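Local coordinates for protein 4-hydroxybutyrate CoA-transferase (PDB 3EH7) that probably transfers coenzyme A from an acyl-CoA to a carboxylate such as acetate, at residues Ala18-Ala21 and Val22-Ile25; Arg114-Ile117 and Leu118-Asp121; Met129-Glu132 and Asn133-Ser137; Tyr144-Pro147 and Ala148-Ala152. All coordinates share one frame; numbering follows the deposited sequence.

All four contacts are local and lie in the N-terminal acetyl-CoA hydrolase/transferase region, in series along the chain. Its core is a six-stranded parallel sheet. Interaction 1 ends helix 18-22, ahead of strand 30-33. Interaction 2 leads from helix 109-114 into strand 122-127. Interaction 3 is the turn before strand 135-137, and interaction 4 is helix 145-151, which precedes strand 154-160. Interactions 2 and 4 are neighbours, with centres about 10 Å apart, and touch through R114 on S151 and I120 on A148. The centres of interactions 2 and 3 are about 27 Å apart. The contacts thus mark connections around one sheet.

Interaction 1: Ala18-Ala21 and Val22-Ile25; sequences AEEA and VKHI
E20 leaves the helix with CG trans to its amide nitrogen and then bends at chi2 (56°), which turns its carboxylate along the helix toward K23 and H24. K23 extends and then bends at chi3, so that NZ comes back to the same carboxylate. The two oxygens are shared out. K23 NZ forms a salt bridge with E20 OE1 at 3.2 Å, and the hydrogen bond within it is weak. H24 NE2 donates to E20 OE2 at 3.1 Å, with an N-H...O angle of 151°. The imidazole meets that oxygen from above the carboxylate plane, and the two flat groups stand 73° apart.

The backbone beneath is the last turn of helix 18-22. V22 N bonds to A18 O at 3.1 Å and K23 N to E19 O at 3.3 Å. H24 N instead reaches back three residues to A21 O, also at 3.3 Å, within the type I turn from V22 to I25. I25 N closes that turn on V22 O.

The other side of the helix is apolar. V22 packs on C43 and A46 of helix 41-49, while A21 touches V181 and I156 of the parallel sheet. The H24 ring also stacks with Y179.

E20 therefore has a basic partner three residues on and an imidazole donor four residues on. The nearby lysine would be expected to stabilise the carboxylate as an anion. That negative charge would tend to raise the proton affinity of H24, an effect the lysine would partly offset.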
# COMPACT_ATOMS: atom_id res chain seq x y z
N ALA A 18 26.67 -18.32 -27.66
CA ALA A 18 26.48 -17.53 -26.44
C ALA A 18 27.54 -16.44 -26.28
O ALA A 18 27.24 -15.32 -25.89
CB ALA A 18 26.49 -18.45 -25.19
N GLU A 19 28.78 -16.81 -26.58
CA GLU A 19 29.92 -15.90 -26.49
C GLU A 19 29.82 -14.74 -27.50
O GLU A 19 30.08 -13.59 -27.16
CB GLU A 19 31.22 -16.70 -26.72
CG GLU A 19 32.45 -15.85 -27.07
CD GLU A 19 33.78 -16.58 -26.90
OE1 GLU A 19 34.48 -16.75 -27.92
OE2 GLU A 19 34.14 -16.98 -25.76
N GLU A 20 29.46 -15.07 -28.74
CA GLU A 20 29.22 -14.08 -29.79
C GLU A 20 28.07 -13.12 -29.39
O GLU A 20 28.20 -11.90 -29.53
CB GLU A 20 28.90 -14.80 -31.09
CG GLU A 20 28.48 -13.92 -32.28
CD GLU A 20 29.50 -12.84 -32.64
OE1 GLU A 20 30.72 -13.05 -32.39
OE2 GLU A 20 29.05 -11.79 -33.18
N ALA A 21 26.98 -13.67 -28.87
CA ALA A 21 25.82 -12.86 -28.47
C ALA A 21 26.18 -11.83 -27.38
O ALA A 21 25.96 -10.64 -27.58
CB ALA A 21 24.61 -13.75 -28.01
N VAL A 22 26.75 -12.27 -26.26
CA VAL A 22 26.96 -11.37 -25.12
C VAL A 22 28.05 -10.32 -25.40
O VAL A 22 28.13 -9.29 -24.72
CB VAL A 22 27.29 -12.13 -23.78
CG1 VAL A 22 26.21 -13.14 -23.45
CG2 VAL A 22 28.70 -12.79 -23.81
N LYS A 23 28.89 -10.61 -26.40
CA LYS A 23 29.93 -9.70 -26.90
C LYS A 23 29.39 -8.29 -27.20
O LYS A 23 30.12 -7.30 -27.09
CB LYS A 23 30.53 -10.30 -28.17
CG LYS A 23 31.86 -9.75 -28.60
CD LYS A 23 32.32 -10.38 -29.93
CE LYS A 23 31.40 -9.99 -31.11
NZ LYS A 23 32.08 -10.10 -32.44
N HIS A 24 28.12 -8.21 -27.60
CA HIS A 24 27.49 -6.95 -28.02
C HIS A 24 26.91 -6.12 -26.87
O HIS A 24 26.33 -5.07 -27.11
CB HIS A 24 26.41 -7.23 -29.08
CG HIS A 24 26.95 -7.96 -30.27
ND1 HIS A 24 27.69 -7.33 -31.24
CD2 HIS A 24 26.91 -9.26 -30.61
CE1 HIS A 24 28.06 -8.21 -32.15
NE2 HIS A 24 27.60 -9.40 -31.79
N ILE A 25 27.07 -6.60 -25.64
CA ILE A 25 26.78 -5.79 -24.48
C ILE A 25 27.94 -4.84 -24.28
O ILE A 25 29.08 -5.22 -24.50
CB ILE A 25 26.65 -6.63 -23.21
CG1 ILE A 25 25.58 -7.72 -23.37
CG2 ILE A 25 26.32 -5.71 -22.02
CD1 ILE A 25 25.50 -8.66 -22.19

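Interaction 2: Arg114-Ile117 and Leu118-Asp121; sequences RKDI and LHID
D116 and H119 extend in the same direction, one beside the other, with the carboxylate and the imidazole turned 70° against each other. H119 ND1 donates to D116 OD1 at 3.3 Å, with an N-H...O angle of 152°. The nitrogen approaches OD1 from above the carboxylate plane. Relative to the imidazole, the oxygen sits at the edge, tilted a little from the ring plane. The second carboxylate oxygen is farther away, with D116 OD2 3.6 Å from H119 ND1.

The far nitrogen of the ring is also used. H119 NE2 donates to D121 OD1 at 2.7 Å. This oxygen lies in the ring plane, but the nitrogen meets it from above the D121 carboxylate. With CG of H119 anti to the backbone N (chi1 175°), the ring stands between the two aspartates. Two carboxylate partners are consistent with a protonated ring. The paired bonds also fix the rotation of the imidazole.

The segment links helix 109-114 to strand 122-127 of the parallel sheet. K115 is the first residue to leave helical backbone angles, and D116 has positive phi. The chain then runs extended from L118 toward the strand. Its side chains divide between two surroundings: L118 is buried against M112 and I113 of the preceding helix, whereas H119 is partly exposed. I117 is exposed and packs on K402 of the second subunit. R30, at the start of strand 30-33, binds H119 O through NH1, and its backbone N bonds to D121 OD2.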
# COMPACT_ATOMS: atom_id res chain seq x y z
N ARG A 114 8.89 0.34 -19.18
CA ARG A 114 8.35 0.96 -20.40
C ARG A 114 8.50 2.47 -20.40
O ARG A 114 8.63 3.06 -21.47
CB ARG A 114 6.88 0.63 -20.62
CG ARG A 114 6.66 -0.73 -21.23
CD ARG A 114 5.21 -0.91 -21.60
NE ARG A 114 4.36 -1.00 -20.41
CZ ARG A 114 4.13 -2.13 -19.72
NH1 ARG A 114 4.68 -3.30 -20.07
NH2 ARG A 114 3.33 -2.09 -18.68
N LYS A 115 8.46 3.10 -19.23
CA LYS A 115 8.65 4.54 -19.13
C LYS A 115 10.12 4.96 -19.00
O LYS A 115 10.41 6.12 -18.67
CB LYS A 115 7.88 5.07 -17.94
CG LYS A 115 6.40 4.99 -18.12
CD LYS A 115 5.70 5.22 -16.77
CE LYS A 115 4.18 5.11 -16.91
NZ LYS A 115 3.67 6.23 -17.74
N ASP A 116 11.05 4.04 -19.27
CA ASP A 116 12.48 4.29 -19.09
C ASP A 116 12.88 4.84 -17.72
O ASP A 116 13.99 5.34 -17.55
CB ASP A 116 12.99 5.23 -20.18
CG ASP A 116 13.76 4.50 -21.26
OD1 ASP A 116 13.76 3.25 -21.32
OD2 ASP A 116 14.38 5.21 -22.08
N ILE A 117 12.02 4.71 -16.72
CA ILE A 117 12.41 5.03 -15.35
C ILE A 117 13.40 3.96 -14.82
O ILE A 117 14.33 4.30 -14.09
CB ILE A 117 11.21 5.16 -14.42
CG1 ILE A 117 10.30 6.31 -14.86
CG2 ILE A 117 11.66 5.38 -12.98
CD1 ILE A 117 8.90 6.12 -14.38
N LEU A 118 13.21 2.70 -15.19
CA LEU A 118 14.22 1.65 -14.99
C LEU A 118 14.63 1.21 -16.37
O LEU A 118 13.91 0.46 -17.03
CB LEU A 118 13.65 0.46 -14.20
CG LEU A 118 14.48 -0.82 -14.06
CD1 LEU A 118 15.73 -0.62 -13.26
CD2 LEU A 118 13.64 -1.87 -13.38
N HIS A 119 15.78 1.72 -16.82
CA HIS A 119 16.21 1.54 -18.18
C HIS A 119 16.97 0.23 -18.32
O HIS A 119 17.90 -0.05 -17.55
CB HIS A 119 17.09 2.72 -18.63
CG HIS A 119 17.68 2.56 -19.99
ND1 HIS A 119 17.01 2.94 -21.14
CD2 HIS A 119 18.86 2.04 -20.40
CE1 HIS A 119 17.76 2.66 -22.20
NE2 HIS A 119 18.89 2.12 -21.78
N ILE A 120 16.60 -0.55 -19.33
CA ILE A 120 17.26 -1.81 -19.61
C ILE A 120 17.86 -1.74 -21.01
O ILE A 120 17.14 -1.60 -22.00
CB ILE A 120 16.26 -2.97 -19.51
CG1 ILE A 120 15.95 -3.24 -18.04
CG2 ILE A 120 16.82 -4.21 -20.20
CD1 ILE A 120 14.67 -3.94 -17.85
N ASP A 121 19.17 -1.85 -21.10
CA ASP A 121 19.80 -1.77 -22.38
C ASP A 121 19.74 -3.11 -23.12
O ASP A 121 19.66 -3.13 -24.35
CB ASP A 121 21.25 -1.35 -22.21
CG ASP A 121 21.39 0.04 -21.57
OD1 ASP A 121 21.31 1.04 -22.30
OD2 ASP A 121 21.58 0.11 -20.34

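Interaction 3: Met129-Glu132 and Asn133-Ser137; sequences MPDE and NGYCS
D131 OD1 is gripped by backbone N-H groups from the residues that follow it. Y135 N donates to D131 OD1 at 3.1 Å, with an N-H...O angle of 164°, and comes from above the carboxylate plane. N133 N lies closer to D131 OD1, at 2.6 Å, but at 124° this bond is weak. The bend fits a type I turn plus G1 beta bulge. The turn runs from D131 to G134, just before strand 135-137, and is closed by G134 N on D131 O at 3.1 Å.

The torsion of D131 explains the grip. Its CG sits between the backbone N and the carbonyl carbon (chi1 68°), which tips the carboxylate back over the turn. Two N-H groups that the bend turns inward thus find an acceptor in one oxygen. The carboxylate and the Y135 side chain project together from the same side of the bend.

The arms on either side of the turn run nearly antiparallel. D131 N donates to Y135 O at 2.8 Å. P130 CA adds a CH...O contact to the same oxygen at 3.2 Å. G134 has a positive phi, at which a CB would jam against the carbonyl O of N133.

Strand 135-137 pairs with strand 171-173, and the Y135 ring meets H173 edge-to-face. P130 and C136 both pack on I159 of the parallel sheet, and P130 CB touches C136 SG at 4.0 Å. On the D131 side, a water donates to D131 OD2 at 2.9 Å and accepts a weak bond from N133 ND2.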
# COMPACT_ATOMS: atom_id res chain seq x y z
N MSE A 129 11.18 -23.22 -28.01
CA MSE A 129 11.30 -23.29 -29.45
C MSE A 129 10.12 -22.54 -30.09
O MSE A 129 9.05 -22.56 -29.54
CB MSE A 129 11.23 -24.76 -29.89
CG MSE A 129 12.48 -25.53 -29.56
SE MSE A 129 13.94 -24.97 -30.71
CE MSE A 129 13.47 -25.84 -32.40
N PRO A 130 10.34 -21.88 -31.24
CA PRO A 130 9.23 -21.21 -31.91
C PRO A 130 8.19 -22.19 -32.42
O PRO A 130 8.51 -23.30 -32.87
CB PRO A 130 9.90 -20.53 -33.10
CG PRO A 130 11.03 -21.38 -33.41
CD PRO A 130 11.56 -21.78 -32.05
N ASP A 131 6.95 -21.76 -32.36
CA ASP A 131 5.88 -22.49 -32.97
C ASP A 131 5.94 -22.23 -34.48
O ASP A 131 6.87 -21.59 -35.00
CB ASP A 131 4.53 -22.12 -32.33
CG ASP A 131 4.11 -20.69 -32.63
OD1 ASP A 131 4.47 -20.15 -33.70
OD2 ASP A 131 3.41 -20.11 -31.78
N GLU A 132 4.93 -22.74 -35.18
CA GLU A 132 4.85 -22.67 -36.64
C GLU A 132 4.68 -21.24 -37.15
O GLU A 132 5.05 -20.93 -38.27
CB GLU A 132 3.66 -23.51 -37.13
CG GLU A 132 3.68 -24.96 -36.66
CD GLU A 132 2.84 -25.88 -37.55
OE1 GLU A 132 2.00 -25.35 -38.32
OE2 GLU A 132 3.01 -27.11 -37.48
N ASN A 133 4.09 -20.39 -36.29
CA ASN A 133 3.86 -18.98 -36.57
C ASN A 133 5.04 -18.06 -36.23
O ASN A 133 4.98 -16.85 -36.46
CB ASN A 133 2.62 -18.54 -35.81
CG ASN A 133 1.39 -19.30 -36.25
OD1 ASN A 133 1.35 -19.84 -37.36
ND2 ASN A 133 0.37 -19.30 -35.40
N GLY A 134 6.11 -18.65 -35.68
CA GLY A 134 7.32 -17.93 -35.36
C GLY A 134 7.30 -17.32 -33.97
O GLY A 134 8.12 -16.48 -33.66
N TYR A 135 6.37 -17.76 -33.14
CA TYR A 135 6.29 -17.29 -31.77
C TYR A 135 6.98 -18.24 -30.78
O TYR A 135 6.75 -19.44 -30.80
CB TYR A 135 4.83 -17.07 -31.36
CG TYR A 135 4.22 -15.82 -31.93
CD1 TYR A 135 4.34 -14.62 -31.27
CD2 TYR A 135 3.53 -15.83 -33.14
CE1 TYR A 135 3.81 -13.48 -31.78
CE2 TYR A 135 2.99 -14.68 -33.66
CZ TYR A 135 3.12 -13.52 -32.98
OH TYR A 135 2.58 -12.36 -33.46
N CYS A 136 7.85 -17.67 -29.95
CA CYS A 136 8.46 -18.38 -28.82
C CYS A 136 7.73 -18.00 -27.57
O CYS A 136 7.33 -16.85 -27.41
CB CYS A 136 9.89 -17.94 -28.62
SG CYS A 136 10.95 -18.29 -29.99
N SER A 137 7.62 -18.96 -26.66
CA SER A 137 7.13 -18.71 -25.32
C SER A 137 8.26 -18.31 -24.35
O SER A 137 9.39 -18.74 -24.48
CB SER A 137 6.39 -19.95 -24.82
OG SER A 137 6.06 -19.86 -23.45
O HOH W 1 1.17 -18.38 -32.23

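Interaction 4: Tyr144-Pro147 and Ala148-Ala152; sequences YSKP and AAESA
K146 and E150 meet on one flank of helix 145-151, one turn apart, in an i to i+4 salt bridge. K146 NZ lies 2.9 Å from E150 OE2 and reaches it on the syn side, somewhat out of the carboxylate plane. CG of K146 points away from the backbone N (chi1 167°), and the chain runs extended until a bend at chi4 (-70°) swings NZ onto the glutamate. The lysine chain itself lies beside the carboxylate. A water bridges the pair a second time: it accepts from K146 NZ and donates to E150 OE1. D169 adds a long, weak ion pair to the lysine. E150 is exposed and K146 is buried, so the bridge runs from the interior out to solvent.

The small residues form the tight part. A148 and A149 are buried, and their methyls lie close over the carbonyls of the previous turn, with A148 CB 3.3 Å from Y144 O. A149 packs on F138 and V125. P147 rests on P110 of helix 109-114. Here the ladder is regular: A148 N bonds to Y144 O at 2.8 Å and A149 N to S145 O at 3.0 Å. At the start, S145 OG bonds to D143 OD1 and to the backbone N of H35.

Toward the last turn the ladder becomes less regular. E150 N keeps a sound bond to K146 O at 3.0 Å, while A148 O accepts from both S151 N and A152 N. The bonds from E150 N and S151 N to P147 O are weak. A water also donates to P147 O, at 2.6 Å, and links it to S151 OG.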
# COMPACT_ATOMS: atom_id res chain seq x y z
N TYR A 144 8.77 -9.95 -15.20
CA TYR A 144 9.26 -8.75 -15.85
C TYR A 144 10.12 -9.11 -17.06
O TYR A 144 10.56 -8.23 -17.78
CB TYR A 144 10.10 -7.90 -14.88
CG TYR A 144 11.40 -8.57 -14.50
CD1 TYR A 144 12.56 -8.39 -15.25
CD2 TYR A 144 11.46 -9.45 -13.43
CE1 TYR A 144 13.73 -9.03 -14.91
CE2 TYR A 144 12.62 -10.09 -13.08
CZ TYR A 144 13.76 -9.88 -13.82
OH TYR A 144 14.91 -10.54 -13.46
N SER A 145 10.42 -10.40 -17.22
CA SER A 145 11.30 -10.87 -18.29
C SER A 145 10.71 -10.54 -19.64
O SER A 145 11.42 -10.04 -20.54
CB SER A 145 11.53 -12.39 -18.17
OG SER A 145 12.05 -12.76 -16.90
N LYS A 146 9.41 -10.78 -19.80
CA LYS A 146 8.72 -10.46 -21.05
C LYS A 146 8.67 -8.95 -21.31
O LYS A 146 9.09 -8.52 -22.38
CB LYS A 146 7.33 -11.09 -21.08
CG LYS A 146 6.38 -10.60 -22.18
CD LYS A 146 5.21 -11.57 -22.30
CE LYS A 146 4.32 -11.29 -23.46
NZ LYS A 146 3.60 -10.10 -23.24
N PRO A 147 8.19 -8.16 -20.32
CA PRO A 147 8.27 -6.71 -20.45
C PRO A 147 9.68 -6.21 -20.78
O PRO A 147 9.81 -5.32 -21.60
CB PRO A 147 7.82 -6.21 -19.09
CG PRO A 147 6.89 -7.26 -18.59
CD PRO A 147 7.31 -8.55 -19.19
N ALA A 148 10.72 -6.80 -20.18
CA ALA A 148 12.09 -6.38 -20.50
C ALA A 148 12.41 -6.64 -21.98
O ALA A 148 12.93 -5.76 -22.66
CB ALA A 148 13.11 -7.07 -19.59
N ALA A 149 12.10 -7.83 -22.46
CA ALA A 149 12.34 -8.19 -23.85
C ALA A 149 11.57 -7.25 -24.79
O ALA A 149 12.03 -6.95 -25.87
CB ALA A 149 11.95 -9.63 -24.12
N GLU A 150 10.40 -6.78 -24.37
CA GLU A 150 9.61 -5.95 -25.26
C GLU A 150 10.07 -4.52 -25.28
O GLU A 150 9.63 -3.77 -26.12
CB GLU A 150 8.13 -6.00 -24.86
CG GLU A 150 7.49 -7.35 -25.11
CD GLU A 150 6.14 -7.51 -24.43
OE1 GLU A 150 5.80 -6.71 -23.50
OE2 GLU A 150 5.44 -8.45 -24.82
N SER A 151 10.92 -4.14 -24.32
CA SER A 151 11.41 -2.78 -24.24
C SER A 151 12.90 -2.56 -24.50
O SER A 151 13.28 -1.46 -24.80
CB SER A 151 11.06 -2.19 -22.87
OG SER A 151 9.73 -1.75 -22.88
N ALA A 152 13.73 -3.58 -24.34
CA ALA A 152 15.19 -3.38 -24.37
C ALA A 152 15.68 -3.04 -25.76
O ALA A 152 15.18 -3.55 -26.75
CB ALA A 152 15.92 -4.60 -23.86
O HOH W 2 4.19 -7.72 -21.33
O HOH W 3 8.07 -3.43 -21.95